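Local atomic coordinates of probable benzoylformate decarboxylase (Rhodococcus jostii, PDB entry 7ORX), a protein that probably works as a thiamine diphosphate-dependent enzyme, one of four chains in its assembly, and holds thiamine diphosphate and a sodium ion in this model. Residues I374-T380 against G396-P401; C243-R248 against W387-S393; V425-D431 against V452-N458. All coordinates share one frame; numbering follows the deposited sequence.

Contact 1 (I374-T380 against G396-P401); sequences IYVNEST and GSYYFP. With TPP (thiamine diphosphate), chain I.
Y375 pairs with Y398, and V376 with Y399, as neighbouring parallel strands at one margin of the six-stranded sheet of the C-terminal thiamine diphosphate-binding domain; with helix 383-389 between them, the strands form a beta-alpha-beta unit. Three backbone bonds zip the pair together. Y375 supplies both of its polar backbone atoms: its N donates to S397 O (2.7 Å, N-H...O 172°), and its O accepts from Y399 N at 3.0 Å. N377 N then donates to Y399 O at 2.9 Å.

Side-chain packing fills in around the backbone bonds. On the face carrying V376 and Y399, the Y399 ring receives I374 CG2 in its plane, at the CE2 edge, 3.7 Å away. On the face of Y375 and Y398, the Y398 side chain, whose CG lies anti to the backbone N (chi1 -176°), reaches along strand 374-378 until its OH is 3.5 Å from N377 CB; the N377 amide and the Y398 ring stand 60° apart. Beyond the paired residues, P401 CG lies beside the E378 carboxylate, 3.7 Å from OE1, and that carboxylate accepts from the backbone N of F408.

Polar side-chain contacts gather where strand 374-378 ends beside the cofactor. T380 OG1 makes a weak hydrogen bond to thiamine diphosphate O2B. N377 OD1 meets the F400 edge in the ring plane and closes an Asx turn by accepting from S379 N at 2.9 Å.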
loop_
_atom_site.group_PDB
_atom_site.type_symbol
_atom_site.label_atom_id
_atom_site.label_comp_id
_atom_site.label_asym_id
_atom_site.label_seq_id
_atom_site.Cartn_x
_atom_site.Cartn_y
_atom_site.Cartn_z
ATOM N N ILE C 374 -38.136 -12.326 -4.246
ATOM C CA ILE C 374 -36.824 -11.883 -3.705
ATOM C C ILE C 374 -36.888 -10.378 -3.447
ATOM O O ILE C 374 -37.170 -9.661 -4.407
ATOM C CB ILE C 374 -35.721 -12.178 -4.742
ATOM C CG1 ILE C 374 -35.614 -13.675 -5.024
ATOM C CG2 ILE C 374 -34.396 -11.580 -4.310
ATOM C CD1 ILE C 374 -34.651 -14.030 -6.087
ATOM N N TYR C 375 -36.603 -9.895 -2.236
ATOM C CA TYR C 375 -36.644 -8.438 -1.964
ATOM C C TYR C 375 -35.229 -7.894 -1.903
ATOM O O TYR C 375 -34.493 -8.318 -1.041
ATOM C CB TYR C 375 -37.436 -8.124 -0.690
ATOM C CG TYR C 375 -38.872 -8.580 -0.766
ATOM C CD1 TYR C 375 -39.853 -7.824 -1.380
ATOM C CD2 TYR C 375 -39.238 -9.816 -0.285
ATOM C CE1 TYR C 375 -41.170 -8.270 -1.457
ATOM C CE2 TYR C 375 -40.532 -10.284 -0.370
ATOM C CZ TYR C 375 -41.513 -9.512 -0.943
ATOM O OH TYR C 375 -42.786 -10.015 -0.997
ATOM N N VAL C 376 -34.891 -6.948 -2.766
ATOM C CA VAL C 376 -33.630 -6.180 -2.623
ATOM C C VAL C 376 -33.973 -4.831 -1.988
ATOM O O VAL C 376 -34.543 -3.970 -2.666
ATOM C CB VAL C 376 -32.904 -6.028 -3.964
ATOM C CG1 VAL C 376 -31.677 -5.150 -3.863
ATOM C CG2 VAL C 376 -32.522 -7.375 -4.553
ATOM N N ASN C 377 -33.624 -4.678 -0.716
ATOM C CA ASN C 377 -33.952 -3.549 0.184
ATOM C C ASN C 377 -32.797 -2.557 0.241
ATOM O O ASN C 377 -31.701 -2.969 0.510
ATOM C CB ASN C 377 -34.186 -4.084 1.591
ATOM C CG ASN C 377 -34.854 -3.073 2.478
ATOM O OD1 ASN C 377 -34.456 -1.919 2.495
ATOM N ND2 ASN C 377 -35.899 -3.474 3.175
ATOM N N GLU C 378 -33.042 -1.278 0.027
ATOM C CA GLU C 378 -32.050 -0.213 0.302
ATOM C C GLU C 378 -32.843 0.999 0.770
ATOM O O GLU C 378 -32.872 2.011 0.077
ATOM C CB GLU C 378 -31.197 0.038 -0.933
ATOM C CG GLU C 378 -29.978 0.911 -0.648
ATOM C CD GLU C 378 -29.025 1.068 -1.837
ATOM O OE1 GLU C 378 -27.897 0.442 -1.786
ATOM O OE2 GLU C 378 -29.419 1.746 -2.853
ATOM N N SER C 379 -33.560 0.820 1.867
ATOM C CA SER C 379 -34.522 1.795 2.454
ATOM C C SER C 379 -34.161 1.881 3.928
ATOM O O SER C 379 -34.577 0.969 4.701
ATOM C CB SER C 379 -35.954 1.380 2.258
ATOM O OG SER C 379 -36.845 2.336 2.820
ATOM N N THR C 380 -33.346 2.871 4.272
ATOM C CA THR C 380 -32.509 2.813 5.487
ATOM C C THR C 380 -33.380 3.036 6.727
ATOM O O THR C 380 -33.145 2.315 7.712
ATOM C CB THR C 380 -31.262 3.678 5.268
ATOM O OG1 THR C 380 -31.660 4.869 4.618
ATOM C CG2 THR C 380 -30.247 3.002 4.363
ATOM N N GLY C 396 -32.727 -17.062 -0.062
ATOM C CA GLY C 396 -32.424 -15.985 -1.010
ATOM C C GLY C 396 -33.597 -15.038 -1.211
ATOM O O GLY C 396 -33.716 -14.542 -2.330
ATOM N N SER C 397 -34.339 -14.713 -0.149
ATOM C CA SER C 397 -35.541 -13.855 -0.215
ATOM C C SER C 397 -35.269 -12.390 0.141
ATOM O O SER C 397 -36.161 -11.573 -0.155
ATOM C CB SER C 397 -36.615 -14.400 0.647
ATOM O OG SER C 397 -37.044 -15.649 0.140
ATOM N N TYR C 398 -34.111 -12.054 0.707
ATOM C CA TYR C 398 -33.754 -10.689 1.170
ATOM C C TYR C 398 -32.261 -10.420 0.912
ATOM O O TYR C 398 -31.431 -11.242 1.290
ATOM C CB TYR C 398 -34.070 -10.545 2.661
ATOM C CG TYR C 398 -33.847 -9.169 3.236
ATOM C CD1 TYR C 398 -34.820 -8.204 3.138
ATOM C CD2 TYR C 398 -32.671 -8.811 3.871
ATOM C CE1 TYR C 398 -34.641 -6.936 3.643
ATOM C CE2 TYR C 398 -32.467 -7.532 4.381
ATOM C CZ TYR C 398 -33.469 -6.598 4.269
ATOM O OH TYR C 398 -33.322 -5.326 4.740
ATOM N N TYR C 399 -31.968 -9.282 0.296
ATOM C CA TYR C 399 -30.614 -8.702 0.154
ATOM C C TYR C 399 -30.697 -7.220 0.544
ATOM O O TYR C 399 -31.593 -6.543 0.147
ATOM C CB TYR C 399 -30.059 -8.903 -1.261
ATOM C CG TYR C 399 -30.042 -10.346 -1.654
ATOM C CD1 TYR C 399 -29.048 -11.182 -1.237
ATOM C CD2 TYR C 399 -31.068 -10.902 -2.376
ATOM C CE1 TYR C 399 -29.033 -12.534 -1.554
ATOM C CE2 TYR C 399 -31.091 -12.251 -2.693
ATOM C CZ TYR C 399 -30.061 -13.063 -2.292
ATOM O OH TYR C 399 -30.141 -14.356 -2.636
ATOM N N PHE C 400 -29.726 -6.761 1.326
ATOM C CA PHE C 400 -29.528 -5.359 1.758
ATOM C C PHE C 400 -28.017 -5.110 1.694
ATOM O O PHE C 400 -27.233 -5.983 2.004
ATOM C CB PHE C 400 -30.155 -5.182 3.150
ATOM C CG PHE C 400 -29.974 -3.819 3.754
ATOM C CD1 PHE C 400 -28.765 -3.407 4.242
ATOM C CD2 PHE C 400 -31.018 -2.915 3.798
ATOM C CE1 PHE C 400 -28.599 -2.137 4.776
ATOM C CE2 PHE C 400 -30.854 -1.637 4.313
ATOM C CZ PHE C 400 -29.633 -1.239 4.781
ATOM N N PRO C 401 -27.556 -3.905 1.325
ATOM C CA PRO C 401 -26.130 -3.653 1.174
ATOM C C PRO C 401 -25.360 -3.975 2.457
ATOM O O PRO C 401 -25.660 -3.379 3.478
ATOM C CB PRO C 401 -26.042 -2.144 0.849
ATOM C CG PRO C 401 -27.385 -1.584 1.218
ATOM C CD PRO C 401 -28.355 -2.717 1.007
HETATM N "N1'" TPP I . -23.342 7.760 0.854
HETATM C "C2'" TPP I . -23.260 6.445 0.614
HETATM C CM2 TPP I . -22.600 6.000 -0.650
HETATM N "N3'" TPP I . -23.717 5.495 1.429
HETATM C "C4'" TPP I . -24.295 5.888 2.576
HETATM N "N4'" TPP I . -24.738 4.910 3.378
HETATM C "C5'" TPP I . -24.444 7.254 2.914
HETATM C "C6'" TPP I . -23.922 8.147 1.997
HETATM C "C7'" TPP I . -25.117 7.728 4.193
HETATM N N3 TPP I . -26.576 7.462 4.236
HETATM C C2 TPP I . -27.104 6.538 5.045
HETATM S S1 TPP I . -28.816 6.478 4.974
HETATM C C5 TPP I . -28.788 7.764 3.805
HETATM C C4 TPP I . -27.526 8.123 3.455
HETATM C CM4 TPP I . -27.159 9.133 2.407
HETATM C C6 TPP I . -30.068 8.394 3.329
HETATM C C7 TPP I . -30.722 7.650 2.202
HETATM O O7 TPP I . -32.067 7.361 2.625
HETATM P PA TPP I . -33.204 6.971 1.574
HETATM O O1A TPP I . -32.840 6.054 0.453
HETATM O O2A TPP I . -33.778 8.288 1.173
HETATM O O3A TPP I . -34.136 6.189 2.617
HETATM P PB TPP I . -34.820 6.730 3.993
HETATM O O1B TPP I . -35.643 5.596 4.581
HETATM O O2B TPP I . -33.701 7.188 4.904
HETATM O O3B TPP I . -35.683 7.885 3.533
#

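Contact 2 (C243-R248 against W387-S393); sequences CPFPTR and WSQMDLS
The interface between the central domain and the C-terminal cofactor-binding domain is crossed here by T247, in the loop between strands 234-236 and 252-255, and by M390 and L392, in the chain leaving helix 383-389. T247 N donates to L392 O at 3.0 Å. The hydroxyl is gripped twice: OG1 donates to M390 O at 2.8 Å, its approach tilted 30° from the carbonyl plane, and accepts from L392 N at 3.2 Å. With OG1 placed between backbone N and carbonyl carbon (chi1 69°), the CG2 branch is turned inward, onto L392 CB and the edge of the W387 ring, 3.9 Å from CZ3. C243 comes to the same edge, its SG 5.3 Å from the centroid of the six-membered ring and 84° off the ring normal.

R248 meets D391 through its aliphatic part: R248 CG lies 3.3 Å from D391 OD1. The charged ends are apart; the guanidinium instead donates from NH2 to G344 O and makes a cation-pi contact with F346.

Around this seam, F245 and P246 pack against helix 220-230, M390 packs on helix 358-368, and W387 touches both I236 of strand 234-236 and the Y398 ring of strand 398-399.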
loop_
_atom_site.group_PDB
_atom_site.type_symbol
_atom_site.label_atom_id
_atom_site.label_comp_id
_atom_site.label_asym_id
_atom_site.label_seq_id
_atom_site.Cartn_x
_atom_site.Cartn_y
_atom_site.Cartn_z
ATOM N N CYS C 243 -31.590 -12.774 4.703
ATOM C CA CYS C 243 -32.519 -13.360 5.673
ATOM C C CYS C 243 -32.254 -14.858 5.752
ATOM O O CYS C 243 -32.479 -15.585 4.792
ATOM C CB CYS C 243 -33.961 -13.138 5.263
ATOM S SG CYS C 243 -35.096 -13.953 6.411
ATOM N N PRO C 244 -31.695 -15.340 6.864
ATOM C CA PRO C 244 -31.313 -16.737 6.991
ATOM C C PRO C 244 -32.353 -17.687 7.579
ATOM O O PRO C 244 -32.039 -18.841 7.875
ATOM C CB PRO C 244 -30.144 -16.635 7.975
ATOM C CG PRO C 244 -30.573 -15.521 8.887
ATOM C CD PRO C 244 -31.189 -14.514 7.953
ATOM N N PHE C 245 -33.579 -17.227 7.744
ATOM C CA PHE C 245 -34.584 -18.035 8.478
ATOM C C PHE C 245 -35.981 -17.617 8.069
ATOM O O PHE C 245 -36.198 -16.446 7.790
ATOM C CB PHE C 245 -34.398 -17.773 9.966
ATOM C CG PHE C 245 -34.957 -18.830 10.859
ATOM C CD1 PHE C 245 -34.264 -20.006 11.063
ATOM C CD2 PHE C 245 -36.128 -18.611 11.549
ATOM C CE1 PHE C 245 -34.758 -20.980 11.908
ATOM C CE2 PHE C 245 -36.619 -19.585 12.411
ATOM C CZ PHE C 245 -35.942 -20.780 12.578
ATOM N N PRO C 246 -36.969 -18.533 8.064
ATOM C CA PRO C 246 -38.353 -18.142 7.770
ATOM C C PRO C 246 -38.871 -17.128 8.815
ATOM O O PRO C 246 -38.803 -17.410 9.969
ATOM C CB PRO C 246 -39.137 -19.470 7.802
ATOM C CG PRO C 246 -38.140 -20.594 7.914
ATOM C CD PRO C 246 -36.818 -19.965 8.335
ATOM N N THR C 247 -39.366 -15.965 8.403
ATOM C CA THR C 247 -39.822 -14.888 9.339
ATOM C C THR C 247 -41.154 -15.211 10.015
ATOM O O THR C 247 -41.525 -14.413 10.877
ATOM C CB THR C 247 -39.974 -13.519 8.666
ATOM O OG1 THR C 247 -41.079 -13.540 7.759
ATOM C CG2 THR C 247 -38.686 -13.100 7.983
ATOM N N ARG C 248 -41.849 -16.291 9.644
ATOM C CA ARG C 248 -43.136 -16.638 10.328
ATOM C C ARG C 248 -42.987 -18.019 10.988
ATOM O O ARG C 248 -43.960 -18.666 11.325
ATOM C CB ARG C 248 -44.353 -16.544 9.395
ATOM C CG ARG C 248 -44.502 -15.204 8.694
ATOM C CD ARG C 248 -44.687 -14.048 9.666
ATOM N NE ARG C 248 -46.020 -14.085 10.303
ATOM C CZ ARG C 248 -46.312 -13.472 11.456
ATOM N NH1 ARG C 248 -45.392 -12.755 12.078
ATOM N NH2 ARG C 248 -47.513 -13.566 11.999
ATOM N N TRP C 387 -39.524 -5.812 8.932
ATOM C CA TRP C 387 -39.366 -7.114 9.626
ATOM C C TRP C 387 -40.655 -7.478 10.361
ATOM O O TRP C 387 -40.951 -8.676 10.542
ATOM C CB TRP C 387 -38.132 -7.071 10.527
ATOM C CG TRP C 387 -36.880 -7.053 9.709
ATOM C CD1 TRP C 387 -35.994 -6.031 9.544
ATOM C CD2 TRP C 387 -36.409 -8.126 8.885
ATOM N NE1 TRP C 387 -34.984 -6.408 8.699
ATOM C CE2 TRP C 387 -35.221 -7.681 8.276
ATOM C CE3 TRP C 387 -36.845 -9.435 8.662
ATOM C CZ2 TRP C 387 -34.484 -8.493 7.438
ATOM C CZ3 TRP C 387 -36.104 -10.245 7.841
ATOM C CH2 TRP C 387 -34.941 -9.774 7.239
ATOM N N SER C 388 -41.415 -6.473 10.744
ATOM C CA SER C 388 -42.658 -6.657 11.535
ATOM C C SER C 388 -43.803 -7.014 10.583
ATOM O O SER C 388 -44.877 -7.369 11.049
ATOM C CB SER C 388 -42.955 -5.423 12.361
ATOM O OG SER C 388 -43.464 -4.399 11.529
ATOM N N GLN C 389 -43.551 -6.994 9.274
ATOM C CA GLN C 389 -44.633 -6.958 8.266
ATOM C C GLN C 389 -44.356 -7.909 7.086
ATOM O O GLN C 389 -45.281 -8.110 6.342
ATOM C CB GLN C 389 -44.784 -5.491 7.872
ATOM C CG GLN C 389 -46.213 -5.084 7.558
ATOM C CD GLN C 389 -47.133 -5.103 8.758
ATOM O OE1 GLN C 389 -48.236 -5.614 8.690
ATOM N NE2 GLN C 389 -46.704 -4.521 9.857
ATOM N N MET C 390 -43.187 -8.553 6.937
ATOM C CA MET C 390 -42.927 -9.384 5.731
ATOM C C MET C 390 -42.948 -10.867 6.065
ATOM O O MET C 390 -42.568 -11.204 7.214
ATOM C CB MET C 390 -41.588 -9.004 5.110
ATOM C CG MET C 390 -41.639 -7.615 4.507
ATOM S SD MET C 390 -42.784 -7.559 3.139
ATOM C CE MET C 390 -41.643 -7.880 1.807
ATOM N N ASP C 391 -43.390 -11.691 5.091
ATOM C CA ASP C 391 -43.464 -13.183 5.202
ATOM C C ASP C 391 -42.503 -13.802 4.188
ATOM O O ASP C 391 -42.945 -14.227 3.124
ATOM C CB ASP C 391 -44.885 -13.741 5.024
ATOM C CG ASP C 391 -45.051 -15.252 5.188
ATOM O OD1 ASP C 391 -44.047 -15.957 5.462
ATOM O OD2 ASP C 391 -46.201 -15.725 5.027
ATOM N N LEU C 392 -41.240 -13.884 4.568
ATOM C CA LEU C 392 -40.121 -14.483 3.784
ATOM C C LEU C 392 -39.954 -15.930 4.218
ATOM O O LEU C 392 -39.834 -16.151 5.416
ATOM C CB LEU C 392 -38.857 -13.687 4.106
ATOM C CG LEU C 392 -38.664 -12.356 3.387
ATOM C CD1 LEU C 392 -39.964 -11.700 3.061
ATOM C CD2 LEU C 392 -37.818 -11.412 4.213
ATOM N N SER C 393 -39.938 -16.897 3.309
ATOM C CA SER C 393 -39.911 -18.329 3.725
ATOM C C SER C 393 -39.012 -19.210 2.852
ATOM O O SER C 393 -39.066 -20.415 3.036
ATOM C CB SER C 393 -41.322 -18.881 3.787
ATOM O OG SER C 393 -41.905 -18.948 2.500
#

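Contact 3 (V425-D431 against V452-N458); sequences VIGLIGD and VIIILNN. With NA (sodium ion), chain J; TPP (thiamine diphosphate), chain I.
D431 and N458 converge on the sodium ion at the C-terminal ends of two neighbouring parallel strands. D431 OD1 binds the ion at 2.1 Å, and both phosphate groups of thiamine diphosphate take part, O2A at 2.5 Å and O3B at 2.0 Å. Water 1, 2.4 Å from the sodium, N458 and the backbone O of T460 complete the shell. The sequence around it, G430-D431-G432 followed later by N457-N458, is the GDG...NN metal and diphosphate motif of the family.

The second shell is largely backbone. Water 1 donates to L456 O, which also takes a weak bond from D431 N at 3.1 Å. G430 brings its CA close to O1A of the cofactor. N457 OD1 lies 3.1 Å from D431 OD2, but both are acceptors; N457 is held instead by G459 N at OD1 and by E523 at ND2.

Farther out, backbone bonds run from V452 N to V425 O through L456 N to I429 O, fixing the register that puts D431 beside N457. On one face I454 lies alongside I426 and L428, its CD1 touching both, 3.8 Å from L428 CD2; on the other, I455 CD1 packs on I429 CB.

The cation thus joins an aspartate carboxylate to two phosphates, and its positive charge probably offsets the anionic oxygens gathered there, tying the diphosphate to the strand ends.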
loop_
_atom_site.group_PDB
_atom_site.type_symbol
_atom_site.label_atom_id
_atom_site.label_comp_id
_atom_site.label_asym_id
_atom_site.label_seq_id
_atom_site.Cartn_x
_atom_site.Cartn_y
_atom_site.Cartn_z
ATOM N N VAL C 425 -38.141 -10.482 -8.545
ATOM C CA VAL C 425 -37.362 -9.556 -7.687
ATOM C C VAL C 425 -38.169 -8.266 -7.528
ATOM O O VAL C 425 -38.579 -7.677 -8.550
ATOM C CB VAL C 425 -35.971 -9.284 -8.265
ATOM C CG1 VAL C 425 -35.252 -8.218 -7.471
ATOM C CG2 VAL C 425 -35.147 -10.555 -8.299
ATOM N N ILE C 426 -38.335 -7.831 -6.287
ATOM C CA ILE C 426 -38.942 -6.525 -5.939
ATOM C C ILE C 426 -37.886 -5.682 -5.247
ATOM O O ILE C 426 -37.433 -6.078 -4.195
ATOM C CB ILE C 426 -40.180 -6.759 -5.060
ATOM C CG1 ILE C 426 -41.126 -7.747 -5.738
ATOM C CG2 ILE C 426 -40.863 -5.450 -4.757
ATOM C CD1 ILE C 426 -42.217 -8.263 -4.844
ATOM N N GLY C 427 -37.516 -4.558 -5.834
ATOM C CA GLY C 427 -36.635 -3.556 -5.212
ATOM C C GLY C 427 -37.441 -2.640 -4.319
ATOM O O GLY C 427 -38.520 -2.177 -4.769
ATOM N N LEU C 428 -36.999 -2.428 -3.081
ATOM C CA LEU C 428 -37.597 -1.425 -2.189
ATOM C C LEU C 428 -36.517 -0.418 -1.846
ATOM O O LEU C 428 -35.741 -0.703 -0.943
ATOM C CB LEU C 428 -38.106 -2.155 -0.952
ATOM C CG LEU C 428 -39.145 -3.235 -1.213
ATOM C CD1 LEU C 428 -39.200 -4.150 0.005
ATOM C CD2 LEU C 428 -40.525 -2.615 -1.525
ATOM N N ILE C 429 -36.452 0.666 -2.598
ATOM C CA ILE C 429 -35.321 1.627 -2.600
ATOM C C ILE C 429 -35.872 2.915 -2.025
ATOM O O ILE C 429 -36.959 3.280 -2.418
ATOM C CB ILE C 429 -34.833 1.837 -4.046
ATOM C CG1 ILE C 429 -34.695 0.518 -4.817
ATOM C CG2 ILE C 429 -33.561 2.663 -4.104
ATOM C CD1 ILE C 429 -33.930 -0.552 -4.100
ATOM N N GLY C 430 -35.138 3.591 -1.156
ATOM C CA GLY C 430 -35.503 4.964 -0.777
ATOM C C GLY C 430 -35.248 5.949 -1.904
ATOM O O GLY C 430 -34.458 5.631 -2.793
ATOM N N ASP C 431 -35.831 7.145 -1.822
ATOM C CA ASP C 431 -35.591 8.250 -2.788
ATOM C C ASP C 431 -34.132 8.725 -2.738
ATOM O O ASP C 431 -33.607 9.187 -3.772
ATOM C CB ASP C 431 -36.598 9.391 -2.578
ATOM C CG ASP C 431 -36.571 10.139 -1.242
ATOM O OD1 ASP C 431 -36.294 9.483 -0.154
ATOM O OD2 ASP C 431 -36.844 11.370 -1.303
ATOM N N VAL C 452 -39.417 -5.373 -10.590
ATOM C CA VAL C 452 -40.281 -4.304 -10.050
ATOM C C VAL C 452 -39.480 -3.465 -9.053
ATOM O O VAL C 452 -38.983 -4.038 -8.074
ATOM C CB VAL C 452 -41.509 -4.953 -9.406
ATOM C CG1 VAL C 452 -42.433 -3.889 -8.815
ATOM C CG2 VAL C 452 -42.196 -5.886 -10.414
ATOM N N ILE C 453 -39.378 -2.166 -9.307
ATOM C CA ILE C 453 -38.672 -1.188 -8.442
ATOM C C ILE C 453 -39.716 -0.296 -7.759
ATOM O O ILE C 453 -40.447 0.419 -8.453
ATOM C CB ILE C 453 -37.686 -0.381 -9.298
ATOM C CG1 ILE C 453 -36.658 -1.288 -9.985
ATOM C CG2 ILE C 453 -36.980 0.678 -8.483
ATOM C CD1 ILE C 453 -35.764 -2.023 -9.035
ATOM N N ILE C 454 -39.772 -0.328 -6.433
ATOM C CA ILE C 454 -40.634 0.562 -5.621
ATOM C C ILE C 454 -39.735 1.582 -4.950
ATOM O O ILE C 454 -38.935 1.195 -4.094
ATOM C CB ILE C 454 -41.425 -0.256 -4.602
ATOM C CG1 ILE C 454 -42.330 -1.261 -5.306
ATOM C CG2 ILE C 454 -42.188 0.659 -3.688
ATOM C CD1 ILE C 454 -42.980 -2.265 -4.357
ATOM N N ILE C 455 -39.831 2.834 -5.366
ATOM C CA ILE C 455 -39.126 3.966 -4.710
ATOM C C ILE C 455 -40.004 4.389 -3.535
ATOM O O ILE C 455 -41.110 4.744 -3.793
ATOM C CB ILE C 455 -38.927 5.126 -5.698
ATOM C CG1 ILE C 455 -38.181 4.715 -6.973
ATOM C CG2 ILE C 455 -38.243 6.273 -5.008
ATOM C CD1 ILE C 455 -36.892 4.009 -6.728
ATOM N N LEU C 456 -39.542 4.287 -2.299
ATOM C CA LEU C 456 -40.230 4.856 -1.133
ATOM C C LEU C 456 -39.722 6.278 -1.030
ATOM O O LEU C 456 -38.582 6.443 -0.609
ATOM C CB LEU C 456 -39.886 4.091 0.132
ATOM C CG LEU C 456 -40.573 2.745 0.274
ATOM C CD1 LEU C 456 -39.941 1.729 -0.624
ATOM C CD2 LEU C 456 -40.454 2.211 1.681
ATOM N N ASN C 457 -40.530 7.237 -1.478
ATOM C CA ASN C 457 -40.145 8.661 -1.585
ATOM C C ASN C 457 -40.719 9.435 -0.399
ATOM O O ASN C 457 -41.911 9.803 -0.473
ATOM C CB ASN C 457 -40.650 9.275 -2.889
ATOM C CG ASN C 457 -40.254 10.734 -3.025
ATOM O OD1 ASN C 457 -39.812 11.352 -2.059
ATOM N ND2 ASN C 457 -40.376 11.278 -4.226
ATOM N N ASN C 458 -39.901 9.730 0.615
ATOM C CA ASN C 458 -40.313 10.567 1.761
ATOM C C ASN C 458 -39.647 11.955 1.682
ATOM O O ASN C 458 -39.751 12.714 2.649
ATOM C CB ASN C 458 -40.191 9.813 3.089
ATOM C CG ASN C 458 -38.832 9.300 3.456
ATOM O OD1 ASN C 458 -37.849 9.643 2.821
ATOM N ND2 ASN C 458 -38.801 8.467 4.485
HETATM NA NA NA J . -36.000 9.114 1.941
HETATM N "N1'" TPP I . -23.342 7.760 0.854
HETATM C "C2'" TPP I . -23.260 6.445 0.614
HETATM C CM2 TPP I . -22.600 6.000 -0.650
HETATM N "N3'" TPP I . -23.717 5.495 1.429
HETATM C "C4'" TPP I . -24.295 5.888 2.576
HETATM N "N4'" TPP I . -24.738 4.910 3.378
HETATM C "C5'" TPP I . -24.444 7.254 2.914
HETATM C "C6'" TPP I . -23.922 8.147 1.997
HETATM C "C7'" TPP I . -25.117 7.728 4.193
HETATM N N3 TPP I . -26.576 7.462 4.236
HETATM C C2 TPP I . -27.104 6.538 5.045
HETATM S S1 TPP I . -28.816 6.478 4.974
HETATM C C5 TPP I . -28.788 7.764 3.805
HETATM C C4 TPP I . -27.526 8.123 3.455
HETATM C CM4 TPP I . -27.159 9.133 2.407
HETATM C C6 TPP I . -30.068 8.394 3.329
HETATM C C7 TPP I . -30.722 7.650 2.202
HETATM O O7 TPP I . -32.067 7.361 2.625
HETATM P PA TPP I . -33.204 6.971 1.574
HETATM O O1A TPP I . -32.840 6.054 0.453
HETATM O O2A TPP I . -33.778 8.288 1.173
HETATM O O3A TPP I . -34.136 6.189 2.617
HETATM P PB TPP I . -34.820 6.730 3.993
HETATM O O1B TPP I . -35.643 5.596 4.581
HETATM O O2B TPP I . -33.701 7.188 4.904
HETATM O O3B TPP I . -35.683 7.885 3.533
HETATM O O HOH W 1 -37.321 7.218 1.428
#

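In the fold
From the N terminus, contact 2 opens first, in the central-domain loop 243-248, and closes only at 387-393, across 138 residues. Contact 1 opens inside that span, at strand 374-378, and closes just beyond it at 396-401, so the two cross; Y375 packs on M390 and L392, and Y398 on C243. Contact 3 follows in series, a separate closure from 425-431 to 452-458. It shares a sheet with contact 1, since strands 374-378 and 425-430 are neighbours, and both touch thiamine diphosphate. Contacts 2 and 3 do not touch. Contact 2 ties the central domain to the chain leaving helix 383-389, and contact 1 passes that link on to the sheet that contact 3 continues to the metal site.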